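PDB 3U52: phenol hydroxylase component phN from Pseudomonas stutzeri, which probably forms the diiron-bearing large subunit of a multicomponent bacterial phenol hydroxylase, which uses molecular oxygen to hydroxylate phenol and related aromatics. Local coordinates for residues A[166-171]-A[472-477]; A[280-285]-A[331-336]; A[339-344]-A[390-395]; A[347-352]-A[484-489]. All coordinates share one frame; numbering follows the deposited sequence.

Contact 1 (A[166-171]-A[472-477]). With XE (xenon), chain R.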
# COMPACT_ATOMS: atom_id res chain seq x y z
N HIS A 166 15.66 -10.91 25.13
CA HIS A 166 16.95 -11.10 24.37
C HIS A 166 18.19 -10.97 25.25
O HIS A 166 19.19 -11.64 25.04
CB HIS A 166 17.07 -10.06 23.24
CG HIS A 166 18.24 -10.26 22.31
ND1 HIS A 166 18.22 -11.16 21.27
CD2 HIS A 166 19.44 -9.62 22.22
CE1 HIS A 166 19.36 -11.09 20.59
NE2 HIS A 166 20.12 -10.15 21.14
N ASP A 167 18.12 -10.06 26.24
CA ASP A 167 19.24 -9.83 27.19
C ASP A 167 19.34 -10.87 28.33
O ASP A 167 20.37 -10.94 29.01
CB ASP A 167 19.15 -8.43 27.83
CG ASP A 167 19.54 -7.27 26.87
OD1 ASP A 167 20.05 -7.51 25.77
OD2 ASP A 167 19.38 -6.08 27.24
N ARG A 168 18.28 -11.66 28.54
CA ARG A 168 18.16 -12.48 29.76
C ARG A 168 17.98 -13.95 29.50
O ARG A 168 18.65 -14.77 30.13
CB ARG A 168 17.03 -11.98 30.67
CG ARG A 168 17.26 -10.55 31.16
CD ARG A 168 16.07 -9.96 31.90
NE ARG A 168 16.38 -8.60 32.37
CZ ARG A 168 16.54 -7.52 31.58
NH1 ARG A 168 16.42 -7.58 30.25
NH2 ARG A 168 16.84 -6.35 32.14
N VAL A 169 17.06 -14.29 28.61
CA VAL A 169 16.63 -15.67 28.41
C VAL A 169 17.73 -16.59 27.91
O VAL A 169 18.47 -16.25 26.99
CB VAL A 169 15.40 -15.78 27.46
CG1 VAL A 169 15.05 -17.21 27.19
CG2 VAL A 169 14.18 -15.07 28.06
N TRP A 170 17.79 -17.78 28.49
CA TRP A 170 18.87 -18.72 28.24
C TRP A 170 19.20 -18.87 26.75
O TRP A 170 20.33 -18.59 26.36
CB TRP A 170 18.63 -20.08 28.98
CG TRP A 170 17.46 -20.88 28.46
CD1 TRP A 170 16.12 -20.72 28.78
CD2 TRP A 170 17.53 -21.97 27.52
NE1 TRP A 170 15.35 -21.63 28.05
CE2 TRP A 170 16.18 -22.41 27.27
CE3 TRP A 170 18.58 -22.60 26.81
CZ2 TRP A 170 15.88 -23.47 26.37
CZ3 TRP A 170 18.27 -23.68 25.91
CH2 TRP A 170 16.94 -24.11 25.72
N TYR A 171 18.24 -19.25 25.91
CA TYR A 171 18.55 -19.62 24.52
C TYR A 171 18.86 -18.39 23.61
O TYR A 171 19.52 -18.48 22.59
CB TYR A 171 17.41 -20.49 23.96
CG TYR A 171 16.17 -19.70 23.54
CD1 TYR A 171 16.09 -19.20 22.23
CD2 TYR A 171 15.12 -19.45 24.41
CE1 TYR A 171 15.03 -18.47 21.82
CE2 TYR A 171 14.02 -18.70 24.00
CZ TYR A 171 14.00 -18.21 22.67
OH TYR A 171 12.99 -17.44 22.12
N GLN A 472 9.23 -16.38 35.43
CA GLN A 472 8.18 -15.36 35.53
C GLN A 472 8.73 -13.97 35.84
O GLN A 472 8.35 -12.98 35.17
CB GLN A 472 7.11 -15.75 36.60
CG GLN A 472 5.95 -14.70 36.74
CD GLN A 472 5.01 -14.76 35.55
OE1 GLN A 472 4.34 -15.77 35.31
NE2 GLN A 472 5.01 -13.67 34.74
N LYS A 473 9.63 -13.86 36.82
CA LYS A 473 10.03 -12.53 37.30
C LYS A 473 11.24 -11.93 36.59
O LYS A 473 11.30 -10.71 36.42
CB LYS A 473 10.23 -12.49 38.83
CG LYS A 473 8.91 -12.65 39.66
CD LYS A 473 7.98 -11.39 39.54
CE LYS A 473 6.51 -11.66 39.91
NZ LYS A 473 6.36 -12.39 41.22
N TYR A 474 12.20 -12.77 36.19
CA TYR A 474 13.38 -12.29 35.47
C TYR A 474 13.13 -12.24 33.97
O TYR A 474 13.39 -11.21 33.33
CB TYR A 474 14.62 -13.16 35.77
CG TYR A 474 15.94 -12.54 35.35
CD1 TYR A 474 16.79 -13.20 34.45
CD2 TYR A 474 16.32 -11.27 35.79
CE1 TYR A 474 17.99 -12.61 34.04
CE2 TYR A 474 17.54 -10.69 35.41
CZ TYR A 474 18.34 -11.37 34.52
OH TYR A 474 19.53 -10.80 34.15
N TYR A 475 12.61 -13.35 33.42
CA TYR A 475 12.40 -13.47 31.99
C TYR A 475 11.17 -12.76 31.48
O TYR A 475 11.09 -12.48 30.26
CB TYR A 475 12.33 -14.96 31.54
CG TYR A 475 13.62 -15.72 31.68
CD1 TYR A 475 14.80 -15.08 32.03
CD2 TYR A 475 13.67 -17.08 31.41
CE1 TYR A 475 16.00 -15.81 32.14
CE2 TYR A 475 14.83 -17.78 31.49
CZ TYR A 475 15.97 -17.17 31.85
OH TYR A 475 17.09 -17.98 31.86
N HIS A 476 10.21 -12.50 32.38
CA HIS A 476 8.87 -12.00 32.04
C HIS A 476 8.14 -12.96 31.15
O HIS A 476 7.33 -12.52 30.36
CB HIS A 476 8.96 -10.66 31.29
CG HIS A 476 9.38 -9.51 32.15
ND1 HIS A 476 9.36 -8.20 31.70
CD2 HIS A 476 9.85 -9.45 33.41
CE1 HIS A 476 9.79 -7.40 32.65
NE2 HIS A 476 10.11 -8.13 33.70
N ILE A 477 8.46 -14.25 31.21
CA ILE A 477 7.65 -15.28 30.56
C ILE A 477 6.42 -15.57 31.43
O ILE A 477 6.54 -15.90 32.63
CB ILE A 477 8.53 -16.54 30.20
CG1 ILE A 477 9.44 -16.19 29.00
CG2 ILE A 477 7.68 -17.79 29.97
CD1 ILE A 477 10.68 -17.02 28.83
XE XE R . 17.14 -24.45 30.21
O HOH W 1 19.30 -16.61 32.56
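Arg168 lays its aliphatic chain over the Tyr474 ring, the two side chains crossing at about a right angle. CD of Arg168 sits over the middle of the ring, 3.8 Å from the centroid of Tyr474, in a CH-pi contact, while CB and CG lie nearer CE1 and CZ. The chain runs extended from CG to NE and carries the guanidinium past the ring, with the two planes turned 61° apart; NH1 is bonded to the backbone O of His164 rather than to the tyrosine.

Val169 and Tyr475 meet obliquely. Val169 CA stands over one face of the Tyr475 ring, 3.9 Å from the centroid, and Val169 CG2 covers the inner end of the same ring, 3.7 Å from Tyr475 CG. CG1 lies anti to the backbone N (chi1 176°), which lets CG2 also reach Ile477 CD1. Beyond them the phenol rim comes up to the edge of Trp170, where CE2 of Tyr475 is 4.2 Å from CD1 of Trp170. A water in the plane of the Tyr475 ring joins its OH to Arg168 O. The indole of Trp170 lies between its neighbour Tyr171 CB on one face and a xenon atom centred on the other, while its NE1 is bonded to Ala345 O.

The contact thus joins the connection between helices 162-166 and 173-184 to the C-terminal end of helix 467-474, with Tyr475 resting on Val470 of that helix.

Contact 2 (A[280-285]-A[331-336])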
# COMPACT_ATOMS: atom_id res chain seq x y z
N MET A 280 12.59 -24.14 10.35
CA MET A 280 12.08 -24.52 9.03
C MET A 280 11.64 -26.01 8.97
O MET A 280 10.68 -26.32 8.26
CB MET A 280 13.04 -24.17 7.89
CG MET A 280 14.28 -25.05 7.79
SD MET A 280 15.49 -24.37 6.63
CE MET A 280 14.78 -24.76 5.05
N ASP A 281 12.32 -26.90 9.69
CA ASP A 281 11.94 -28.31 9.64
C ASP A 281 10.70 -28.60 10.48
O ASP A 281 9.87 -29.45 10.09
CB ASP A 281 13.07 -29.24 10.09
CG ASP A 281 14.12 -29.46 9.01
OD1 ASP A 281 15.06 -30.22 9.23
OD2 ASP A 281 13.99 -28.90 7.90
N TYR A 282 10.56 -27.89 11.63
CA TYR A 282 9.51 -28.21 12.63
C TYR A 282 8.42 -27.15 12.88
O TYR A 282 7.25 -27.50 13.12
CB TYR A 282 10.15 -28.52 14.00
CG TYR A 282 10.83 -29.87 14.04
CD1 TYR A 282 12.16 -30.03 13.60
CD2 TYR A 282 10.14 -30.99 14.48
CE1 TYR A 282 12.79 -31.28 13.59
CE2 TYR A 282 10.75 -32.26 14.49
CZ TYR A 282 12.06 -32.39 14.06
OH TYR A 282 12.60 -33.65 14.09
N MET A 283 8.80 -25.87 12.88
CA MET A 283 7.85 -24.85 13.26
C MET A 283 6.90 -24.40 12.13
O MET A 283 5.87 -23.78 12.42
CB MET A 283 8.52 -23.65 13.91
CG MET A 283 9.30 -23.96 15.21
SD MET A 283 9.78 -22.34 15.81
CE MET A 283 10.03 -22.58 17.53
N LEU A 284 7.25 -24.71 10.88
CA LEU A 284 6.38 -24.33 9.75
C LEU A 284 5.37 -25.46 9.43
O LEU A 284 5.79 -26.57 9.11
CB LEU A 284 7.22 -23.99 8.51
CG LEU A 284 8.31 -22.91 8.63
CD1 LEU A 284 9.14 -22.84 7.35
CD2 LEU A 284 7.69 -21.53 8.96
N PRO A 285 4.05 -25.18 9.57
CA PRO A 285 3.03 -26.16 9.19
C PRO A 285 3.16 -26.64 7.73
O PRO A 285 3.17 -27.87 7.49
CB PRO A 285 1.70 -25.41 9.44
CG PRO A 285 2.03 -24.49 10.59
CD PRO A 285 3.44 -24.00 10.25
N LEU A 331 20.98 -31.84 12.76
CA LEU A 331 20.85 -30.54 13.48
C LEU A 331 19.44 -30.17 13.94
O LEU A 331 19.20 -29.91 15.15
CB LEU A 331 21.35 -29.43 12.59
CG LEU A 331 22.09 -28.33 13.27
CD1 LEU A 331 23.36 -28.89 14.02
CD2 LEU A 331 22.55 -27.40 12.13
N SER A 332 18.50 -30.15 13.02
CA SER A 332 17.14 -29.70 13.37
C SER A 332 16.46 -30.62 14.37
O SER A 332 15.74 -30.16 15.26
CB SER A 332 16.31 -29.53 12.10
OG SER A 332 15.95 -30.78 11.54
N HIS A 333 16.72 -31.91 14.26
CA HIS A 333 16.13 -32.92 15.15
C HIS A 333 16.73 -32.86 16.59
O HIS A 333 16.00 -32.92 17.58
CB HIS A 333 16.34 -34.31 14.53
CG HIS A 333 16.05 -34.36 13.05
ND1 HIS A 333 14.80 -34.10 12.53
CD2 HIS A 333 16.87 -34.59 11.99
CE1 HIS A 333 14.85 -34.18 11.21
NE2 HIS A 333 16.09 -34.49 10.85
N GLN A 334 18.05 -32.72 16.70
CA GLN A 334 18.72 -32.50 18.00
C GLN A 334 18.19 -31.24 18.71
O GLN A 334 17.88 -31.25 19.92
CB GLN A 334 20.24 -32.40 17.80
CG GLN A 334 20.88 -33.71 17.34
CD GLN A 334 22.33 -33.56 16.88
OE1 GLN A 334 22.75 -32.53 16.34
NE2 GLN A 334 23.11 -34.63 17.08
N LEU A 335 18.03 -30.15 17.97
CA LEU A 335 17.58 -28.92 18.58
C LEU A 335 16.09 -28.98 18.96
O LEU A 335 15.71 -28.47 20.01
CB LEU A 335 17.85 -27.75 17.63
CG LEU A 335 19.28 -27.27 17.81
CD1 LEU A 335 19.71 -26.79 16.48
CD2 LEU A 335 19.19 -26.12 18.81
N TRP A 336 15.25 -29.63 18.14
CA TRP A 336 13.81 -29.57 18.43
C TRP A 336 13.57 -30.32 19.71
O TRP A 336 12.84 -29.91 20.61
CB TRP A 336 12.97 -30.16 17.31
CG TRP A 336 11.47 -30.12 17.55
CD1 TRP A 336 10.62 -31.20 17.77
CD2 TRP A 336 10.64 -28.95 17.61
NE1 TRP A 336 9.32 -30.75 17.91
CE2 TRP A 336 9.30 -29.39 17.79
CE3 TRP A 336 10.89 -27.57 17.48
CZ2 TRP A 336 8.24 -28.50 17.86
CZ3 TRP A 336 9.83 -26.70 17.55
CH2 TRP A 336 8.52 -27.17 17.74
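The rings of Tyr282 and Trp336 lie nearly parallel in an offset stack, the centre of an aromatic cluster completed by His333. The planes differ by 13°, and the tyrosine centroid is 4.0 Å from that of the five-membered ring of Trp336. Tyr282 CB lies over the six-membered ring of the indole, and Trp336 CB over the phenol ring, in reciprocal CH-pi contacts; with CG anti to the backbone N (chi1 -180°), Trp336 swings its indole across Tyr282. At the Tyr282 edge, His333 stands almost perpendicular, rim to rim, and its ND1 shares a hydrogen bond of 2.7 Å with Tyr282 OH, which also bonds Tyr377 OH. Met283 CG packs 3.6 Å from CZ3 of the indole, whose NE1 is bonded to Trp351 O. Were Trp336 an alanine, Tyr282 would probably lose the cover of one face and Trp351 O its indole donor.

The cluster packs the end of helix 254-283 on the start of helix 331-342, with Met361 of helix 355-364 touching Tyr282 and His333. One residue earlier, Ser332 OG donates to Asp281 OD1 over 2.5 Å, meeting that oxygen on its anti side, 19° out of the carboxylate plane; Asp281 OD2 accepts from Trp291 N.

Contact 3 (A[339-344]-A[390-395]). With XE (xenon), chain T.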
# COMPACT_ATOMS: atom_id res chain seq x y z
N PHE A 339 14.60 -28.18 22.68
CA PHE A 339 13.63 -27.15 23.01
C PHE A 339 12.36 -27.77 23.56
O PHE A 339 11.74 -27.21 24.49
CB PHE A 339 13.36 -26.23 21.82
CG PHE A 339 14.42 -25.15 21.65
CD1 PHE A 339 15.44 -25.29 20.73
CD2 PHE A 339 14.41 -24.03 22.45
CE1 PHE A 339 16.39 -24.28 20.55
CE2 PHE A 339 15.34 -23.01 22.28
CZ PHE A 339 16.36 -23.15 21.34
N TYR A 340 11.97 -28.92 23.04
CA TYR A 340 10.79 -29.65 23.57
C TYR A 340 10.88 -29.85 25.12
O TYR A 340 9.94 -29.54 25.85
CB TYR A 340 10.65 -31.01 22.83
CG TYR A 340 9.47 -31.83 23.23
CD1 TYR A 340 9.54 -32.69 24.32
CD2 TYR A 340 8.29 -31.74 22.53
CE1 TYR A 340 8.44 -33.46 24.72
CE2 TYR A 340 7.18 -32.54 22.89
CZ TYR A 340 7.27 -33.36 24.00
OH TYR A 340 6.17 -34.10 24.33
N GLN A 341 12.01 -30.37 25.61
CA GLN A 341 12.15 -30.71 27.05
C GLN A 341 12.40 -29.51 27.92
O GLN A 341 12.21 -29.57 29.14
CB GLN A 341 13.26 -31.75 27.23
CG GLN A 341 14.68 -31.21 27.01
CD GLN A 341 15.67 -32.33 26.85
OE1 GLN A 341 15.71 -33.00 25.81
NE2 GLN A 341 16.44 -32.57 27.89
N TYR A 342 12.81 -28.41 27.33
CA TYR A 342 13.09 -27.20 28.08
C TYR A 342 12.07 -26.06 27.82
O TYR A 342 12.25 -24.92 28.31
CB TYR A 342 14.51 -26.76 27.77
CG TYR A 342 15.60 -27.57 28.48
CD1 TYR A 342 16.75 -27.92 27.81
CD2 TYR A 342 15.49 -27.90 29.84
CE1 TYR A 342 17.77 -28.61 28.42
CE2 TYR A 342 16.52 -28.64 30.49
CZ TYR A 342 17.66 -28.95 29.77
OH TYR A 342 18.72 -29.58 30.32
N CYS A 343 10.98 -26.34 27.10
CA CYS A 343 10.05 -25.23 26.80
C CYS A 343 9.18 -24.74 27.94
O CYS A 343 8.39 -23.82 27.74
CB CYS A 343 9.16 -25.45 25.55
SG CYS A 343 7.89 -26.66 25.80
N GLN A 344 9.31 -25.33 29.12
CA GLN A 344 8.77 -24.69 30.34
C GLN A 344 9.49 -23.34 30.60
O GLN A 344 9.02 -22.48 31.37
CB GLN A 344 8.80 -25.63 31.59
CG GLN A 344 10.16 -25.79 32.34
CD GLN A 344 11.01 -26.88 31.74
OE1 GLN A 344 11.78 -27.55 32.43
NE2 GLN A 344 10.86 -27.10 30.47
N PHE A 390 6.92 -35.07 28.96
CA PHE A 390 8.29 -34.89 29.47
C PHE A 390 8.75 -33.41 29.45
O PHE A 390 8.77 -32.77 28.38
CB PHE A 390 9.27 -35.79 28.66
CG PHE A 390 10.75 -35.58 29.02
CD1 PHE A 390 11.24 -35.85 30.31
CD2 PHE A 390 11.68 -35.19 28.03
CE1 PHE A 390 12.58 -35.65 30.60
CE2 PHE A 390 13.06 -35.04 28.34
CZ PHE A 390 13.49 -35.25 29.61
N TYR A 391 9.09 -32.89 30.64
CA TYR A 391 9.91 -31.70 30.80
C TYR A 391 11.14 -32.01 31.62
O TYR A 391 11.08 -32.74 32.63
CB TYR A 391 9.16 -30.58 31.49
CG TYR A 391 7.96 -30.06 30.71
CD1 TYR A 391 6.70 -30.61 30.94
CD2 TYR A 391 8.09 -29.02 29.77
CE1 TYR A 391 5.56 -30.13 30.27
CE2 TYR A 391 6.96 -28.55 29.09
CZ TYR A 391 5.72 -29.10 29.35
OH TYR A 391 4.61 -28.67 28.67
N ASN A 392 12.28 -31.49 31.17
CA ASN A 392 13.54 -31.74 31.87
C ASN A 392 13.79 -30.60 32.85
O ASN A 392 14.06 -29.47 32.45
CB ASN A 392 14.69 -31.88 30.87
CG ASN A 392 16.02 -32.22 31.52
OD1 ASN A 392 16.15 -32.18 32.75
ND2 ASN A 392 17.03 -32.47 30.70
N ASN A 393 13.70 -30.91 34.15
CA ASN A 393 13.86 -29.92 35.22
C ASN A 393 15.29 -29.71 35.73
O ASN A 393 15.50 -28.96 36.70
CB ASN A 393 12.84 -30.15 36.34
CG ASN A 393 11.42 -29.76 35.93
OD1 ASN A 393 10.52 -30.57 35.99
ND2 ASN A 393 11.23 -28.50 35.53
N THR A 394 16.27 -30.26 35.04
CA THR A 394 17.65 -30.00 35.41
C THR A 394 18.32 -29.16 34.35
O THR A 394 18.20 -29.46 33.17
CB THR A 394 18.50 -31.32 35.61
OG1 THR A 394 17.81 -32.24 36.49
CG2 THR A 394 19.88 -30.99 36.14
N LEU A 395 19.05 -28.13 34.77
CA LEU A 395 19.75 -27.23 33.85
C LEU A 395 20.90 -27.95 33.08
O LEU A 395 21.60 -28.81 33.64
CB LEU A 395 20.32 -26.01 34.62
CG LEU A 395 19.34 -25.00 35.24
CD1 LEU A 395 20.10 -23.97 36.07
CD2 LEU A 395 18.58 -24.29 34.17
XE XE T . 15.34 -26.36 33.73
O HOH W 2 6.40 -36.00 26.18
O HOH W 3 19.96 -32.22 29.96
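Tyr340 brings CE1 of its ring to 3.7 Å from Phe390 O, and its OH is joined through a water to the backbone N of Phe390. Gln341 follows with CB against the Phe390 ring, 3.5 Å from CE2. Its carbonyl oxygen takes two donors: Asn392 N at 2.8 Å, in a nearly straight bond (166°) only moderately tilted from the carbonyl plane, and Gln344 NE2 from above that plane.

Tyr342 points its CB away from 390-395, yet its ring returns to lie alongside Asn392, with Asn392 O and Thr394 O at its edge. Its OH donates to Thr394 O over 2.9 Å, almost in line with the C=O bond, and accepts from a water. Asn392 OD1 in turn receives Thr394 N, an Asx turn. Cys343 sets its sulfur at the edge of the Tyr391 ring, 3.9 Å from CE2. Gln344 slides past Tyr391 in the reverse direction; bent at chi2 (-87°), it directs NE2 back to Gln341 O while OE1 comes within 4.0 Å of the xenon. Asn392 O, Asn393 C and Leu395 CD2 approach the same atom.

The xenon site is therefore bordered by carbonyl and amide oxygens as well as by leucine. Buried on helix 331-342, Gln341 O accepts two hydrogen bonds: that from Asn392 N ties 390-395 to 339-344, that from Gln344 NE2 is local.

Contact 4 (A[347-352]-A[484-489]); sequences NFHTWI and FDYVGS
His349 ND1 donates to Phe484 O over 2.9 Å; the acceptor lies in the plane of the imidazole, although the donor stands above the plane of the carbonyl. With CG anti to the carbonyl carbon (chi1 -51°), His349 turns this nitrogen toward the incoming chain. A second hydrogen bond, between backbones, runs from Tyr486 N to Thr350 O, also 2.9 Å away, and is fairly straight (163°). CA-H...O contacts from His349 CA to Phe484 O and from Asp485 CA to Thr350 O accompany the pair.

Packing fills the flanks. Ser489 CB lies over one face of the His349 ring, 3.9 Å from its centroid, in a CH-pi contact. Tyr486 CB touches both Trp351 CE3 and His349 CB, each at 3.7 Å, while His349 CD2 comes to the edge of the Tyr486 ring. A leucine in place of His349 is likely to deprive Phe484 O of its imidazole donor and Ser489 CB of the flat face it packs on.

The charged group here, Asp485, is tied on several sides: OD1 pairs with Arg389 in a salt bridge, and OD2 accepts from Val487 N through its anti lone pair and from a water that also receives Ile352 N.

Two local motifs shape segment 484-489. Asp485 closes an Asx turn, and Tyr486 to Ser489 form a type II beta turn in which Tyr486 O accepts both N and OG of Ser489. With its OG bonded to Gln492 N, Ser489 is the N-cap of helix 490-498, so the beta turn is followed directly by the cap of the last helix.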
# COMPACT_ATOMS: atom_id res chain seq x y z
N ASN A 347 9.75 -18.72 25.55
CA ASN A 347 8.61 -17.85 25.26
C ASN A 347 7.89 -18.32 24.00
O ASN A 347 7.16 -17.56 23.38
CB ASN A 347 9.11 -16.40 25.06
CG ASN A 347 10.06 -16.26 23.87
OD1 ASN A 347 11.07 -16.96 23.77
ND2 ASN A 347 9.76 -15.30 22.97
N PHE A 348 8.13 -19.57 23.60
CA PHE A 348 7.40 -20.23 22.52
C PHE A 348 7.06 -21.67 22.89
O PHE A 348 7.68 -22.28 23.77
CB PHE A 348 8.08 -20.12 21.13
CG PHE A 348 9.43 -20.80 21.03
CD1 PHE A 348 9.53 -22.16 20.77
CD2 PHE A 348 10.59 -20.08 21.25
CE1 PHE A 348 10.81 -22.80 20.68
CE2 PHE A 348 11.86 -20.68 21.17
CZ PHE A 348 11.99 -22.04 20.89
N HIS A 349 6.07 -22.21 22.20
CA HIS A 349 5.63 -23.61 22.38
C HIS A 349 6.35 -24.62 21.50
O HIS A 349 6.90 -24.27 20.45
CB HIS A 349 4.13 -23.72 22.05
CG HIS A 349 3.28 -22.71 22.77
ND1 HIS A 349 3.26 -22.60 24.13
CD2 HIS A 349 2.44 -21.75 22.30
CE1 HIS A 349 2.42 -21.64 24.48
NE2 HIS A 349 1.92 -21.10 23.39
N THR A 350 6.35 -25.89 21.91
CA THR A 350 6.82 -26.98 21.07
C THR A 350 5.76 -28.07 21.16
O THR A 350 4.80 -27.92 21.89
CB THR A 350 8.18 -27.57 21.55
OG1 THR A 350 7.96 -28.17 22.82
CG2 THR A 350 9.34 -26.46 21.69
N TRP A 351 5.92 -29.17 20.44
CA TRP A 351 4.83 -30.15 20.35
C TRP A 351 5.46 -31.31 19.64
O TRP A 351 6.58 -31.19 19.12
CB TRP A 351 3.65 -29.61 19.49
CG TRP A 351 4.10 -29.11 18.11
CD1 TRP A 351 4.25 -29.88 16.98
CD2 TRP A 351 4.50 -27.77 17.73
NE1 TRP A 351 4.73 -29.11 15.92
CE2 TRP A 351 4.87 -27.82 16.35
CE3 TRP A 351 4.56 -26.55 18.39
CZ2 TRP A 351 5.29 -26.67 15.64
CZ3 TRP A 351 5.00 -25.40 17.68
CH2 TRP A 351 5.37 -25.47 16.34
N ILE A 352 4.75 -32.43 19.59
CA ILE A 352 5.21 -33.54 18.77
C ILE A 352 4.68 -33.36 17.32
O ILE A 352 3.52 -33.10 17.15
CB ILE A 352 4.78 -34.88 19.42
CG1 ILE A 352 5.48 -35.01 20.78
CG2 ILE A 352 5.09 -36.08 18.52
CD1 ILE A 352 4.88 -36.07 21.66
N PHE A 484 5.51 -23.91 27.64
CA PHE A 484 4.88 -25.24 27.68
C PHE A 484 4.43 -25.71 26.30
O PHE A 484 4.54 -24.95 25.32
CB PHE A 484 3.68 -25.31 28.63
CG PHE A 484 4.01 -25.04 30.10
CD1 PHE A 484 5.09 -25.68 30.73
CD2 PHE A 484 3.21 -24.19 30.85
CE1 PHE A 484 5.39 -25.44 32.09
CE2 PHE A 484 3.50 -23.92 32.21
CZ PHE A 484 4.58 -24.57 32.83
N ASP A 485 3.92 -26.95 26.21
CA ASP A 485 3.44 -27.52 24.96
C ASP A 485 2.36 -26.67 24.26
O ASP A 485 1.52 -26.02 24.90
CB ASP A 485 2.85 -28.92 25.20
CG ASP A 485 2.93 -29.79 23.98
OD1 ASP A 485 3.90 -30.58 23.91
OD2 ASP A 485 2.04 -29.70 23.07
N TYR A 486 2.36 -26.72 22.94
CA TYR A 486 1.34 -26.02 22.16
C TYR A 486 -0.07 -26.58 22.44
O TYR A 486 -1.07 -25.83 22.50
CB TYR A 486 1.64 -26.14 20.67
CG TYR A 486 0.53 -25.58 19.81
CD1 TYR A 486 0.34 -24.19 19.69
CD2 TYR A 486 -0.35 -26.44 19.15
CE1 TYR A 486 -0.71 -23.67 18.87
CE2 TYR A 486 -1.39 -25.93 18.35
CZ TYR A 486 -1.57 -24.56 18.22
OH TYR A 486 -2.61 -24.09 17.40
N VAL A 487 -0.14 -27.91 22.56
CA VAL A 487 -1.41 -28.60 22.83
C VAL A 487 -1.90 -28.21 24.25
O VAL A 487 -1.25 -28.48 25.25
CB VAL A 487 -1.27 -30.12 22.59
CG1 VAL A 487 -2.50 -30.89 23.06
CG2 VAL A 487 -0.99 -30.36 21.10
N GLY A 488 -3.02 -27.50 24.27
CA GLY A 488 -3.61 -27.03 25.50
C GLY A 488 -3.22 -25.62 25.86
O GLY A 488 -3.49 -25.16 26.98
N SER A 489 -2.56 -24.92 24.95
CA SER A 489 -2.06 -23.59 25.28
C SER A 489 -3.15 -22.61 24.98
O SER A 489 -4.05 -22.95 24.24
CB SER A 489 -0.86 -23.25 24.41
OG SER A 489 -1.25 -23.28 23.03
O HOH W 4 2.22 -32.05 21.45

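How the contacts relate
The centres of contacts 1, 3 and 4 lie about 12 to 17 Å apart; contact 2 is about 14 Å from contact 4 and about 22 Å from contact 1, centre to centre. Contacts 2 and 3 share helix 331-342, one at its start and the other in its last part. Along the chain, contact 1 spans both of these, contact 2 closes before contacts 3 and 4 open, and contact 4 crosses contacts 1 and 3. Contacts 1 and 2 do not touch, but Tyr171 packs on Phe339 and Phe348, Cys343 O probably bonds Phe484 N, and Met283 meets Phe348. Segments far apart in sequence are thus joined around helix 331-342, through contacts that include several xenon-binding residues.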